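Local coordinates for protein 3-dehydroshikimate dehydratase (Pseudomonas putida, PDB 5HMQ) that converts 3-dehydroshikimate into protocatechuate with loss of water, using a divalent metal ion in a TIM-barrel domain fused to a dioxygenase-like domain, at residues C[4-9]-C[237-242]. Sequence-based numbering, arbitrary orientation.
Sequences QRSIAT and PLSLEI. With MG (magnesium ion), chain K.
Ser6 and Ser239 face each other inside the barrel, their OG atoms 3.0 Å apart. In Ser239, OG stands anti to the backbone N (chi1 -168°), which sets it beside Ser6, and it is hydrogen-bonded to Glu32. Small hydroxyls suit this interior-facing place beside the ring of Phe191, which touches both serines. The backbones run parallel: Leu238 N bonds to Gln4 O (2.9 Å), Ser6 N to Leu238 O (3.1 Å) and Ala8 N to Leu240 O (2.9 Å). Leu240 N reaches Ser6 O only weakly (3.3 Å). On the outer face the side chains of Ile7 and Leu240 cross at an angle, Ile7 CG1 lying 4.0 Å from Leu240 CB, and Leu263 of helix 252-276 covers Leu238 and Leu240, branched aliphatics fit for a strand-helix layer. Arg5 extends along that helix to a salt bridge with Glu267. Side-chain packing is looser at the partly exposed start, where Gln4 and Pro237 lie side by side and Gln4 OE1 comes no nearer than 3.7 Å to Pro237 CG. At the other end small Ala8 sits beside Glu241, whose extended chain brings OE1 to magnesium (2.1 Å) alongside Glu136, Asp167 and Gln193. Its OE2 accepts a hydrogen bond from a metal-bound water, and Gln63, touching Ala8, is another polar partner. Strands 6-8 and 238-240, first and last of eight, thus close the TIM barrel, with the catalytic metal site at their C-terminal ends.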
loop_
_atom_site.group_PDB
_atom_site.type_symbol
_atom_site.label_atom_id
_atom_site.label_comp_id
_atom_site.label_asym_id
_atom_site.label_seq_id
_atom_site.Cartn_x
_atom_site.Cartn_y
_atom_site.Cartn_z
ATOM N N GLN C 4 1.416 -20.802 -22.721
ATOM C CA GLN C 4 0.882 -19.450 -22.832
ATOM C C GLN C 4 0.576 -18.923 -21.435
ATOM O O GLN C 4 -0.373 -19.376 -20.788
ATOM C CB GLN C 4 -0.373 -19.459 -23.700
ATOM C CG GLN C 4 -0.629 -18.170 -24.446
ATOM C CD GLN C 4 -1.907 -18.222 -25.261
ATOM O OE1 GLN C 4 -2.822 -18.988 -24.954
ATOM N NE2 GLN C 4 -1.974 -17.408 -26.310
ATOM N N ARG C 5 1.383 -17.980 -20.956
ATOM C CA ARG C 5 1.228 -17.437 -19.616
ATOM C C ARG C 5 0.282 -16.245 -19.660
ATOM O O ARG C 5 0.528 -15.280 -20.389
ATOM C CB ARG C 5 2.586 -17.038 -19.039
ATOM C CG ARG C 5 3.554 -18.203 -18.947
ATOM C CD ARG C 5 4.866 -17.794 -18.317
ATOM N NE ARG C 5 5.863 -18.855 -18.417
ATOM C CZ ARG C 5 6.950 -18.782 -19.179
ATOM N NH1 ARG C 5 7.183 -17.690 -19.894
ATOM N NH2 ARG C 5 7.809 -19.790 -19.217
ATOM N N SER C 6 -0.791 -16.307 -18.881
ATOM C CA SER C 6 -1.778 -15.239 -18.858
ATOM C C SER C 6 -2.054 -14.841 -17.411
ATOM O O SER C 6 -1.605 -15.492 -16.459
ATOM C CB SER C 6 -3.082 -15.666 -19.565
ATOM O OG SER C 6 -3.559 -16.900 -19.068
ATOM N N ILE C 7 -2.783 -13.744 -17.246
ATOM C CA ILE C 7 -3.213 -13.280 -15.932
ATOM C C ILE C 7 -4.546 -12.564 -16.091
ATOM O O ILE C 7 -4.757 -11.826 -17.057
ATOM C CB ILE C 7 -2.144 -12.372 -15.279
ATOM C CG1 ILE C 7 -2.644 -11.821 -13.934
ATOM C CG2 ILE C 7 -1.738 -11.252 -16.218
ATOM C CD1 ILE C 7 -1.577 -11.065 -13.160
ATOM N N ALA C 8 -5.460 -12.805 -15.152
ATOM C CA ALA C 8 -6.756 -12.136 -15.191
ATOM C C ALA C 8 -6.611 -10.670 -14.794
ATOM O O ALA C 8 -5.838 -10.325 -13.896
ATOM C CB ALA C 8 -7.754 -12.836 -14.269
ATOM N N THR C 9 -7.358 -9.802 -15.480
ATOM C CA THR C 9 -7.279 -8.371 -15.194
ATOM C C THR C 9 -7.748 -8.047 -13.783
ATOM O O THR C 9 -7.341 -7.028 -13.213
ATOM C CB THR C 9 -8.093 -7.575 -16.214
ATOM O OG1 THR C 9 -9.421 -8.105 -16.286
ATOM C CG2 THR C 9 -7.444 -7.624 -17.580
ATOM N N PRO C 237 -3.083 -22.745 -21.733
ATOM C CA PRO C 237 -2.678 -21.560 -20.968
ATOM C C PRO C 237 -2.497 -21.866 -19.488
ATOM O O PRO C 237 -3.229 -22.667 -18.899
ATOM C CB PRO C 237 -3.831 -20.575 -21.201
ATOM C CG PRO C 237 -4.520 -21.067 -22.434
ATOM C CD PRO C 237 -4.385 -22.557 -22.392
ATOM N N LEU C 238 -1.496 -21.212 -18.894
ATOM C CA LEU C 238 -1.249 -21.233 -17.452
ATOM C C LEU C 238 -1.420 -19.816 -16.924
ATOM O O LEU C 238 -0.642 -18.927 -17.280
ATOM C CB LEU C 238 0.149 -21.758 -17.132
ATOM C CG LEU C 238 0.509 -21.793 -15.647
ATOM C CD1 LEU C 238 -0.267 -22.871 -14.905
ATOM C CD2 LEU C 238 2.009 -21.945 -15.461
ATOM N N SER C 239 -2.415 -19.608 -16.062
ATOM C CA SER C 239 -2.860 -18.260 -15.742
ATOM C C SER C 239 -2.864 -18.024 -14.235
ATOM O O SER C 239 -2.597 -18.922 -13.429
ATOM C CB SER C 239 -4.253 -17.987 -16.317
ATOM O OG SER C 239 -4.559 -16.603 -16.254
ATOM N N LEU C 240 -3.179 -16.781 -13.875
ATOM C CA LEU C 240 -3.210 -16.304 -12.498
ATOM C C LEU C 240 -4.524 -15.573 -12.273
ATOM O O LEU C 240 -4.915 -14.740 -13.095
ATOM C CB LEU C 240 -2.040 -15.361 -12.211
ATOM C CG LEU C 240 -0.635 -15.934 -12.357
ATOM C CD1 LEU C 240 0.371 -14.807 -12.413
ATOM C CD2 LEU C 240 -0.329 -16.869 -11.212
ATOM N N GLU C 241 -5.192 -15.861 -11.159
ATOM C CA GLU C 241 -6.444 -15.179 -10.820
ATOM C C GLU C 241 -6.391 -14.790 -9.346
ATOM O O GLU C 241 -6.572 -15.636 -8.464
ATOM C CB GLU C 241 -7.668 -16.036 -11.125
ATOM C CG GLU C 241 -8.977 -15.265 -10.970
ATOM C CD GLU C 241 -10.202 -16.151 -11.016
ATOM O OE1 GLU C 241 -10.122 -17.310 -10.557
ATOM O OE2 GLU C 241 -11.253 -15.684 -11.506
ATOM N N ILE C 242 -6.147 -13.506 -9.093
ATOM C CA ILE C 242 -6.234 -12.908 -7.770
ATOM C C ILE C 242 -7.340 -11.868 -7.813
ATOM O O ILE C 242 -7.610 -11.277 -8.863
ATOM C CB ILE C 242 -4.886 -12.255 -7.382
ATOM C CG1 ILE C 242 -3.761 -13.280 -7.436
ATOM C CG2 ILE C 242 -4.952 -11.582 -6.012
ATOM C CD1 ILE C 242 -4.061 -14.545 -6.700
HETATM MG MG MG K . -11.235 -19.052 -10.801
HETATM O O HOH W 1 -12.389 -18.025 -12.115
HETATM O O HOH W 2 -12.510 -18.480 -9.401
#